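Local coordinates for protein putative (Helicobacter pylori J99, PDB 4R7K) that is of unknown function but belongs to the SRPBCC family, whose relatives commonly bind hydrophobic ligands in a pocket between a curved antiparallel sheet and a long C-terminal helix, at residues 29-34 with 152-157; 120-125 with 138-143; 46-51 with 174-179; 63-68 with 87-92. All blocks are in the same frame, centred on the assembly; numbering follows the deposited sequence. Where two conformers were deposited one is given.

Contact 1. Residues 29-34 with 152-157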
# COMPACT_ATOMS: atom_id res chain seq x y z
N ASN A 29 10.38 -0.17 26.79
CA ASN A 29 9.04 -0.44 27.36
C ASN A 29 8.13 -1.16 26.35
O ASN A 29 8.26 -0.93 25.16
CB ASN A 29 8.38 0.83 27.88
CG ASN A 29 9.01 1.31 29.20
OD1 ASN A 29 9.14 0.56 30.12
ND2 ASN A 29 9.39 2.55 29.25
N ALA A 30 7.31 -2.08 26.84
CA ALA A 30 6.44 -2.89 26.00
C ALA A 30 5.03 -2.94 26.53
O ALA A 30 4.79 -2.75 27.72
CB ALA A 30 6.97 -4.32 25.88
N ILE A 31 4.11 -3.25 25.62
CA ILE A 31 2.70 -3.36 25.92
C ILE A 31 2.38 -4.53 26.83
O ILE A 31 2.95 -5.61 26.67
CB ILE A 31 1.90 -3.49 24.60
CG1 ILE A 31 1.88 -2.10 23.96
CG2 ILE A 31 0.47 -3.95 24.89
CD1 ILE A 31 1.41 -2.03 22.55
N ARG A 32 1.50 -4.30 27.80
CA ARG A 32 1.05 -5.37 28.73
C ARG A 32 -0.22 -5.99 28.13
O ARG A 32 -1.24 -5.33 28.03
CB ARG A 32 0.76 -4.83 30.11
CG ARG A 32 1.92 -4.08 30.75
CD ARG A 32 1.60 -3.67 32.19
NE ARG A 32 2.78 -3.04 32.80
CZ ARG A 32 2.85 -1.79 33.26
NH1 ARG A 32 1.78 -0.99 33.30
NH2 ARG A 32 4.01 -1.37 33.77
N TRP A 33 -0.16 -7.26 27.71
CA TRP A 33 -1.32 -7.92 27.08
C TRP A 33 -2.11 -8.82 28.01
O TRP A 33 -1.53 -9.64 28.71
CB TRP A 33 -0.87 -8.83 25.91
CG TRP A 33 -0.17 -8.12 24.82
CD1 TRP A 33 1.15 -7.95 24.72
CD2 TRP A 33 -0.76 -7.48 23.66
NE1 TRP A 33 1.46 -7.22 23.58
CE2 TRP A 33 0.29 -6.90 22.93
CE3 TRP A 33 -2.06 -7.29 23.21
CZ2 TRP A 33 0.08 -6.19 21.77
CZ3 TRP A 33 -2.26 -6.61 22.04
CH2 TRP A 33 -1.21 -6.05 21.34
N PRO A 34 -3.45 -8.72 27.98
CA PRO A 34 -4.20 -9.72 28.71
C PRO A 34 -3.88 -11.07 28.05
O PRO A 34 -3.58 -11.12 26.85
CB PRO A 34 -5.66 -9.28 28.53
CG PRO A 34 -5.59 -7.84 28.14
CD PRO A 34 -4.32 -7.68 27.38
N ARG A 152 8.27 8.35 21.15
CA ARG A 152 7.93 7.09 20.54
C ARG A 152 6.44 6.82 20.63
O ARG A 152 5.82 7.04 21.68
CB ARG A 152 8.66 5.96 21.25
CG ARG A 152 8.30 4.55 20.77
CD ARG A 152 9.04 3.55 21.66
NE ARG A 152 8.92 2.14 21.24
CZ ARG A 152 8.86 1.10 22.06
NH1 ARG A 152 8.83 1.29 23.36
NH2 ARG A 152 8.79 -0.13 21.56
N ILE A 153 5.85 6.38 19.52
CA ILE A 153 4.47 5.97 19.48
C ILE A 153 4.42 4.54 18.93
O ILE A 153 4.73 4.29 17.77
CB ILE A 153 3.57 6.89 18.60
CG1 ILE A 153 3.77 8.34 18.95
CG2 ILE A 153 2.11 6.49 18.80
CD1 ILE A 153 3.11 9.33 18.01
N LEU A 154 4.02 3.61 19.79
CA LEU A 154 3.93 2.21 19.44
C LEU A 154 2.49 1.84 19.51
O LEU A 154 1.84 2.08 20.54
CB LEU A 154 4.68 1.34 20.45
CG LEU A 154 4.55 -0.20 20.31
CD1 LEU A 154 5.26 -0.73 19.09
CD2 LEU A 154 5.12 -0.89 21.54
N THR A 155 1.96 1.26 18.42
CA THR A 155 0.63 0.75 18.44
C THR A 155 0.59 -0.70 17.89
O THR A 155 1.17 -1.03 16.83
CB THR A 155 -0.37 1.68 17.76
OG1 THR A 155 -1.70 1.25 18.10
CG2 THR A 155 -0.20 1.68 16.25
N GLN A 156 -0.10 -1.56 18.62
CA GLN A 156 -0.19 -2.97 18.31
C GLN A 156 -1.57 -3.45 18.52
O GLN A 156 -2.24 -3.02 19.46
CB GLN A 156 0.78 -3.79 19.17
CG GLN A 156 2.23 -3.40 19.01
CD GLN A 156 3.19 -4.25 19.82
OE1 GLN A 156 2.93 -4.64 20.96
NE2 GLN A 156 4.32 -4.54 19.22
N GLU A 157 -2.06 -4.31 17.62
CA GLU A 157 -3.40 -4.84 17.72
C GLU A 157 -3.37 -6.36 17.51
O GLU A 157 -2.69 -6.87 16.59
CB GLU A 157 -4.34 -4.21 16.66
CG GLU A 157 -5.77 -4.71 16.73
CD GLU A 157 -6.77 -3.88 15.89
OE1 GLU A 157 -7.63 -4.50 15.24
OE2 GLU A 157 -6.68 -2.63 15.84
O HOH W 1 9.22 -2.64 23.19
O HOH W 2 4.92 -4.27 22.90
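The backbones of segment 29-34 and strand 152-157 run in nearly the same direction, 14° apart, yet I31 CA and Q156 CA are still 8.1 Å from each other, so side chains and water bridge the gap in place of a strand ladder. At one end, R152, extended from CG to NE, donates from NH1 to N29 O (2.9 Å, 167°), the oxygen lying in the guanidinium plane. A water that donates to N29 O and accepts from R152 NH2 closes a second path between the same two residues. In the middle, I31 CD1 meets L154 CD2 at 4.0 Å and Q156 OE1 at 3.4 Å. The W33 ring crosses the Q156 side chain at about a right angle and turns its edge to it: CZ2 is 3.3 Å from Q156 OE1, while Q156 CB also lies at that edge. I31 CG2 rests over one face of the indole. A second water accepts from I31 N and donates to Q156 OE1 (2.8 Å), and Q156 NE2 is taken by S47 OG. N29 pairs with a strand of the second subunit. E49 and E144 both form salt bridges to R152, and E144 also accepts from N29 ND2. The buried arginine charge is therefore probably well compensated, and the N29 carbonyl joins a network that ties the chain's beginning to the sheet.

Contact 2. Residues 120-125 with 138-143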
# COMPACT_ATOMS: atom_id res chain seq x y z
N ARG A 120 0.02 4.43 28.58
CA ARG A 120 -0.44 3.12 28.15
C ARG A 120 -1.96 3.20 28.02
O ARG A 120 -2.68 3.51 28.98
CB ARG A 120 -0.05 2.06 29.15
CG ARG A 120 1.46 1.80 29.16
CD ARG A 120 1.83 0.98 30.40
NE ARG A 120 3.25 0.67 30.47
CZ ARG A 120 3.81 -0.35 29.83
NH1 ARG A 120 3.09 -1.12 29.04
NH2 ARG A 120 5.09 -0.57 29.95
N LEU A 121 -2.44 2.90 26.83
CA LEU A 121 -3.86 3.00 26.55
C LEU A 121 -4.27 1.84 25.66
O LEU A 121 -3.57 1.50 24.73
CB LEU A 121 -4.16 4.32 25.82
CG LEU A 121 -5.58 4.48 25.22
CD1 LEU A 121 -6.56 4.66 26.36
CD2 LEU A 121 -5.60 5.72 24.34
N ALA A 122 -5.36 1.17 26.00
CA ALA A 122 -5.84 0.09 25.15
C ALA A 122 -7.35 -0.06 25.24
O ALA A 122 -7.94 0.22 26.28
CB ALA A 122 -5.17 -1.24 25.52
N TRP A 123 -7.95 -0.47 24.13
CA TRP A 123 -9.37 -0.79 24.09
C TRP A 123 -9.63 -2.11 23.40
O TRP A 123 -8.87 -2.54 22.47
CB TRP A 123 -10.17 0.29 23.40
CG TRP A 123 -9.84 0.57 21.96
CD1 TRP A 123 -10.25 -0.14 20.87
CD2 TRP A 123 -9.11 1.69 21.46
NE1 TRP A 123 -9.78 0.44 19.73
CE2 TRP A 123 -9.09 1.58 20.06
CE3 TRP A 123 -8.46 2.78 22.06
CZ2 TRP A 123 -8.41 2.49 19.24
CZ3 TRP A 123 -7.80 3.69 21.25
CH2 TRP A 123 -7.79 3.55 19.86
N ARG A 124 -10.70 -2.76 23.85
CA ARG A 124 -11.21 -3.95 23.22
C ARG A 124 -12.26 -3.44 22.25
O ARG A 124 -13.02 -2.52 22.58
CB ARG A 124 -11.80 -4.92 24.24
CG ARG A 124 -12.25 -6.26 23.63
CD ARG A 124 -12.66 -7.26 24.70
NE ARG A 124 -13.70 -6.71 25.56
CZ ARG A 124 -15.01 -6.83 25.35
NH1 ARG A 124 -15.86 -6.28 26.20
NH2 ARG A 124 -15.47 -7.49 24.29
N GLY A 125 -12.28 -3.98 21.06
CA GLY A 125 -13.24 -3.57 20.04
C GLY A 125 -13.91 -4.79 19.46
O GLY A 125 -13.34 -5.87 19.47
N TYR A 138 -8.11 -6.25 20.31
CA TYR A 138 -7.55 -5.52 21.46
C TYR A 138 -6.48 -4.64 20.86
O TYR A 138 -5.48 -5.13 20.31
CB TYR A 138 -6.98 -6.49 22.48
CG TYR A 138 -6.52 -5.85 23.78
CD1 TYR A 138 -7.40 -5.69 24.85
CD2 TYR A 138 -5.20 -5.48 23.97
CE1 TYR A 138 -6.97 -5.13 26.05
CE2 TYR A 138 -4.78 -4.89 25.17
CZ TYR A 138 -5.66 -4.73 26.20
OH TYR A 138 -5.20 -4.17 27.39
N HIS A 139 -6.70 -3.33 20.88
CA HIS A 139 -5.80 -2.38 20.24
C HIS A 139 -5.10 -1.56 21.32
O HIS A 139 -5.73 -0.83 22.06
CB HIS A 139 -6.63 -1.47 19.38
CG HIS A 139 -5.85 -0.52 18.54
ND1 HIS A 139 -6.42 0.19 17.51
CD2 HIS A 139 -4.52 -0.25 18.50
CE1 HIS A 139 -5.50 0.94 16.94
NE2 HIS A 139 -4.34 0.69 17.52
N ALA A 140 -3.79 -1.70 21.41
CA ALA A 140 -3.03 -1.09 22.48
C ALA A 140 -2.07 -0.06 21.93
O ALA A 140 -1.59 -0.15 20.75
CB ALA A 140 -2.26 -2.15 23.24
N TRP A 141 -1.78 0.89 22.79
CA TRP A 141 -0.93 1.99 22.46
C TRP A 141 0.03 2.25 23.59
O TRP A 141 -0.34 2.14 24.79
CB TRP A 141 -1.76 3.28 22.25
CG TRP A 141 -2.75 3.30 21.14
CD1 TRP A 141 -3.99 2.72 21.14
CD2 TRP A 141 -2.63 3.98 19.88
NE1 TRP A 141 -4.64 3.00 19.95
CE2 TRP A 141 -3.83 3.77 19.17
CE3 TRP A 141 -1.63 4.78 19.30
CZ2 TRP A 141 -4.03 4.27 17.88
CZ3 TRP A 141 -1.82 5.26 18.00
CH2 TRP A 141 -3.02 5.04 17.33
N LEU A 142 1.24 2.66 23.21
CA LEU A 142 2.26 3.07 24.15
C LEU A 142 2.94 4.29 23.58
O LEU A 142 3.59 4.21 22.52
CB LEU A 142 3.26 1.94 24.38
CG LEU A 142 4.16 2.09 25.63
CD1 LEU A 142 4.76 0.72 25.97
CD2 LEU A 142 5.23 3.13 25.35
N VAL A 143 2.78 5.42 24.27
CA VAL A 143 3.39 6.69 23.87
C VAL A 143 4.39 7.03 24.98
O VAL A 143 4.01 7.03 26.15
CB VAL A 143 2.34 7.83 23.77
CG1 VAL A 143 3.01 9.13 23.32
CG2 VAL A 143 1.22 7.51 22.79
O HOH W 3 -8.92 -0.23 16.67
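W123, H139 and W141 form an aromatic cluster on one face of the paired strands, each touching the other two. W123 CG sits in the crowded position between its backbone N and carbonyl carbon (chi1 61°), which swings the indole across toward the neighbouring strand. There H139 CB lies over the five-membered ring of W123, 4.0 Å from its centroid, a CH-pi contact. Further out, W123 CH2 approaches W141 NE1 to 3.2 Å, the two ring planes inclined at 42°. A water accepts from W123 NE1 and is hydrogen-bonded to H139 ND1, 2.7 Å away, lying at the edge of the imidazole; T155 OG1 holds H139 NE2. The strands belong to the antiparallel hairpin 118-126/136-146 at the middle of the sheet. L121 with W141 and W123 with H139 are its hydrogen-bonded pairs, and the bond from W141 N to L121 O is short at 2.7 Å. On the other face, the Y138 ring reaches alongside the small A122, whose CB is 3.6 Å from Y138 CZ and 3.8 Å from A140 CB; W37 stacks on the tyrosine. Farther along that face, L142 CD1 packs over one face of the R120 guanidinium, 3.9 Å from NH1, which bonds to A30 O.

Contact 3. Residues 46-51 with 174-179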
# COMPACT_ATOMS: atom_id res chain seq x y z
N VAL A 46 -0.74 -7.08 14.47
CA VAL A 46 -0.25 -5.94 13.70
C VAL A 46 0.61 -5.08 14.62
O VAL A 46 0.23 -4.86 15.76
CB VAL A 46 -1.44 -5.09 13.24
CG1 VAL A 46 -1.00 -4.04 12.25
CG2 VAL A 46 -2.53 -5.98 12.65
N SER A 47 1.77 -4.62 14.12
CA SER A 47 2.65 -3.74 14.89
C SER A 47 3.16 -2.60 14.02
O SER A 47 3.67 -2.82 12.91
CB SER A 47 3.83 -4.56 15.47
OG SER A 47 4.67 -3.76 16.28
N ASN A 48 3.00 -1.38 14.54
CA ASN A 48 3.49 -0.19 13.92
C ASN A 48 4.18 0.70 14.98
O ASN A 48 3.75 0.73 16.15
CB ASN A 48 2.34 0.60 13.29
CG ASN A 48 1.64 -0.17 12.18
OD1 ASN A 48 0.78 -1.00 12.43
ND2 ASN A 48 1.99 0.13 10.97
N GLU A 49 5.18 1.47 14.57
CA GLU A 49 5.90 2.31 15.46
C GLU A 49 6.61 3.46 14.72
O GLU A 49 7.15 3.28 13.62
CB GLU A 49 6.97 1.47 16.15
CG GLU A 49 7.78 2.16 17.17
CD GLU A 49 8.96 1.32 17.67
OE1 GLU A 49 9.29 0.28 17.05
OE2 GLU A 49 9.55 1.69 18.71
N VAL A 50 6.56 4.63 15.33
CA VAL A 50 7.29 5.81 14.88
C VAL A 50 8.10 6.37 16.05
O VAL A 50 7.74 6.20 17.21
CB VAL A 50 6.39 6.90 14.31
CG1 VAL A 50 5.78 6.45 12.97
CG2 VAL A 50 5.35 7.32 15.31
N ILE A 51 9.20 7.03 15.74
CA ILE A 51 10.01 7.69 16.75
C ILE A 51 10.35 8.97 16.08
O ILE A 51 10.98 8.97 15.00
CB ILE A 51 11.25 6.91 17.15
CG1 ILE A 51 10.81 5.64 17.92
CG2 ILE A 51 12.14 7.76 18.05
CD1 ILE A 51 11.95 4.68 18.23
N ALA A 174 -3.65 -4.66 4.90
CA ALA A 174 -4.56 -3.54 5.13
C ALA A 174 -4.40 -2.88 6.50
O ALA A 174 -4.29 -1.64 6.59
CB ALA A 174 -6.00 -3.96 4.91
N MSE A 175 -4.38 -3.70 7.54
CA MSE A 175 -4.22 -3.24 8.90
C MSE A 175 -2.90 -2.53 9.11
O MSE A 175 -2.84 -1.48 9.76
CB MSE A 175 -4.26 -4.43 9.85
CG MSE A 175 -5.60 -5.15 9.92
SE MSE A 175 -7.06 -3.93 10.43
CE MSE A 175 -6.27 -3.38 12.16
N LEU A 176 -1.81 -3.11 8.60
CA LEU A 176 -0.48 -2.49 8.73
C LEU A 176 -0.41 -1.06 8.14
O LEU A 176 0.11 -0.12 8.75
CB LEU A 176 0.56 -3.37 8.03
CG LEU A 176 2.02 -2.93 8.11
CD1 LEU A 176 2.53 -3.21 9.51
CD2 LEU A 176 2.90 -3.62 7.10
N ASN A 177 -0.97 -0.91 6.94
CA ASN A 177 -0.94 0.34 6.25
C ASN A 177 -1.91 1.34 6.85
O ASN A 177 -1.57 2.51 6.92
CB ASN A 177 -1.19 0.09 4.75
CG ASN A 177 0.03 -0.53 4.07
OD1 ASN A 177 0.01 -1.69 3.65
ND2 ASN A 177 1.13 0.19 4.09
N GLY A 178 -3.07 0.88 7.31
CA GLY A 178 -4.04 1.75 7.98
C GLY A 178 -3.48 2.29 9.29
O GLY A 178 -3.57 3.47 9.58
N HIS A 179 -2.88 1.42 10.07
CA HIS A 179 -2.31 1.86 11.34
C HIS A 179 -1.13 2.77 11.16
O HIS A 179 -0.93 3.73 11.95
CB HIS A 179 -2.01 0.68 12.21
CG HIS A 179 -3.22 0.12 12.86
ND1 HIS A 179 -3.16 -0.76 13.92
CD2 HIS A 179 -4.54 0.41 12.69
CE1 HIS A 179 -4.39 -1.07 14.30
NE2 HIS A 179 -5.24 -0.36 13.59
O HOH W 4 -0.71 -1.54 14.60
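N48 ND2 is shared between two acceptors of one helix: it donates to L176 O at 2.9 Å and also bonds to Q180 OE1. The first bond reaches a lone pair in the plane of the L176 carbonyl, but it is bent (144° at the hydrogen) and tilted from the amide plane of N48. The other end of the amide faces H179. N48 OD1 stands 3.3 Å from H179 CB and accepts from a water at 2.7 Å, which is also 2.7 Å from H179 ND1 and lies at the edge of the imidazole. Both ends of the buried amide thus have partners, which fixes its flip. L176 CG is anti to the backbone N (chi1 -177°), which lets CD1 reach back to the strand, 3.6 Å from S47 O. V46 CG2 meets CB of selenomethionine M175 at 3.6 Å, though V46 has two conformers and this contact is less certain. S47 OG bonds to Q156 NE2 and, weakly, to E49 OE1 of the second subunit; E49 OE1 bonds to S47 OG of that subunit. Segment 174-179 crosses segment 46-51 at -24°, and helix 174-190 lies against the sheet, consistent with the helix-grip fold of SRPBCC proteins. H179 stacks on H139 of strand 136-146 and touches E157 of strand 150-160.

Contact 4. Residues 63-68 with 87-92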
# COMPACT_ATOMS: atom_id res chain seq x y z
N HIS A 63 -4.05 14.31 21.52
CA HIS A 63 -4.67 14.01 20.23
C HIS A 63 -5.01 12.55 20.02
O HIS A 63 -5.78 12.22 19.11
CB HIS A 63 -3.83 14.52 19.08
CG HIS A 63 -3.73 16.00 19.02
ND1 HIS A 63 -2.60 16.66 18.59
CD2 HIS A 63 -4.63 16.97 19.34
CE1 HIS A 63 -2.80 17.96 18.65
NE2 HIS A 63 -4.02 18.17 19.11
N LEU A 64 -4.46 11.69 20.86
CA LEU A 64 -4.80 10.27 20.82
C LEU A 64 -5.98 10.03 21.76
O LEU A 64 -6.95 9.37 21.36
CB LEU A 64 -3.63 9.41 21.26
CG LEU A 64 -3.97 7.93 21.41
CD1 LEU A 64 -4.43 7.36 20.08
CD2 LEU A 64 -2.76 7.16 21.91
N ARG A 65 -5.90 10.51 23.00
CA ARG A 65 -7.00 10.35 23.96
C ARG A 65 -8.30 11.08 23.60
O ARG A 65 -9.39 10.61 23.91
CB ARG A 65 -6.61 10.88 25.34
CG ARG A 65 -5.60 10.08 26.11
CD ARG A 65 -5.50 10.71 27.50
NE ARG A 65 -6.73 10.49 28.28
CZ ARG A 65 -7.01 11.06 29.46
NH1 ARG A 65 -6.18 11.95 30.00
NH2 ARG A 65 -8.14 10.73 30.09
N ASP A 66 -8.19 12.28 23.03
CA ASP A 66 -9.42 12.99 22.67
C ASP A 66 -9.80 12.56 21.27
O ASP A 66 -9.34 13.10 20.26
CB ASP A 66 -9.27 14.49 22.82
CG ASP A 66 -10.56 15.23 22.51
OD1 ASP A 66 -11.50 14.67 21.91
OD2 ASP A 66 -10.62 16.39 22.84
N ALA A 67 -10.67 11.57 21.22
CA ALA A 67 -11.09 10.96 19.98
C ALA A 67 -11.77 11.90 19.00
O ALA A 67 -11.94 11.54 17.85
CB ALA A 67 -11.99 9.76 20.27
N SER A 68 -12.17 13.10 19.44
CA SER A 68 -12.75 14.08 18.51
C SER A 68 -11.71 14.52 17.46
O SER A 68 -12.08 14.97 16.39
CB SER A 68 -13.34 15.30 19.24
OG SER A 68 -12.32 16.11 19.82
N ASN A 87 -18.13 14.05 27.15
CA ASN A 87 -16.95 14.51 26.46
C ASN A 87 -16.37 13.37 25.63
O ASN A 87 -16.82 12.22 25.73
CB ASN A 87 -15.94 15.02 27.49
CG ASN A 87 -15.48 13.93 28.44
OD1 ASN A 87 -14.77 13.00 28.04
ND2 ASN A 87 -15.89 14.04 29.70
N THR A 88 -15.34 13.66 24.86
CA THR A 88 -14.74 12.65 23.99
C THR A 88 -13.33 12.22 24.42
O THR A 88 -12.57 11.71 23.60
CB THR A 88 -14.74 13.17 22.54
OG1 THR A 88 -14.06 14.43 22.50
CG2 THR A 88 -16.19 13.39 22.06
N ILE A 89 -13.03 12.36 25.72
CA ILE A 89 -11.74 12.00 26.26
C ILE A 89 -11.79 10.56 26.80
O ILE A 89 -12.48 10.28 27.80
CB ILE A 89 -11.30 12.95 27.43
CG1 ILE A 89 -11.51 14.43 27.11
CG2 ILE A 89 -9.84 12.70 27.79
CD1 ILE A 89 -10.77 14.92 25.88
N LEU A 90 -11.07 9.66 26.16
CA LEU A 90 -10.95 8.27 26.61
C LEU A 90 -10.25 8.18 27.97
O LEU A 90 -9.17 8.76 28.16
CB LEU A 90 -10.12 7.45 25.63
CG LEU A 90 -10.67 7.37 24.20
CD1 LEU A 90 -9.67 6.67 23.33
CD2 LEU A 90 -11.97 6.62 24.19
N LYS A 91 -10.86 7.44 28.89
CA LYS A 91 -10.27 7.16 30.21
C LYS A 91 -10.58 5.68 30.50
O LYS A 91 -11.24 5.00 29.72
CB LYS A 91 -10.82 8.11 31.31
CG LYS A 91 -12.31 8.00 31.51
CD LYS A 91 -12.85 8.91 32.62
CE LYS A 91 -14.37 8.76 32.68
NZ LYS A 91 -14.96 9.33 33.91
N ASP A 92 -10.14 5.17 31.63
CA ASP A 92 -10.39 3.76 31.92
C ASP A 92 -11.90 3.47 31.83
O ASP A 92 -12.74 4.29 32.23
CB ASP A 92 -9.81 3.37 33.28
CG ASP A 92 -9.62 1.88 33.42
OD1 ASP A 92 -9.72 1.15 32.40
OD2 ASP A 92 -9.39 1.44 34.56
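Two backbone hydrogen bonds frame the contact, from L90 N to R65 O (3.0 Å, 170°) and from A67 N to T88 O (3.0 Å). They make a single bridge between D66 and I89, just where the chain leaves helix 57-65. Side-chain bonds reinforce both sides of it. R65 is bent at chi3 (69°), which turns the guanidinium side-on to L90 O. R65 NE and NH2 grip L90 O at 3.0 and 2.9 Å, and it lies in their plane, so the rotation of the guanidinium is fixed. On the D66 side of the bridge, OD1 gathers three donors. T88 OG1 (2.6 Å from D66 OD1) and S68 OG (2.7 Å) come from opposite sides of the carboxylate plane, both well out of it, while S68 N approaches on the anti side, tilted toward the S68 OG side, and completes an Asx turn. The three would tend to stabilise the charged form of the aspartate. A second Asx turn, with N87 OD1 accepting from I89 N, shapes the partner loop. By van der Waals contact, I89 packs its methyls on both charged side chains: CG2 over one face of the R65 guanidinium, 3.5 Å from NH2, and CD1 against D66 CG at 3.4 Å. The loop 87-92 thus closes over the C-terminal end of helix 57-65. On the sheet side, L90 packs on V109 and W123 and R65 touches F112 and L114, while L64 faces strands 118-126 and 136-146.

How the contacts relate
Contacts 1, 2 and 3 are buried and share one sheet, in which strand 150-160 lies between 136-146 and 44-53; contact 4 is only partly buried. Contact 2 is the strand ladder with aromatic cover nearest the chain's centre, whereas contacts 1 and 3 rely on side chains that reach backbone carbonyls, and on bridging waters. Contact 4 relies on backbone bonds and two charged side chains that each bond across it, not to one another. T155 to H139 joins contact 1 to contact 2, the R152-E49 salt bridge joins contacts 1 and 3, and L64 against W141 joins contacts 4 and 2. Contacts 1 and 3 meet the second subunit most, contact 2 at R120 alone; contact 4 touches no other chain.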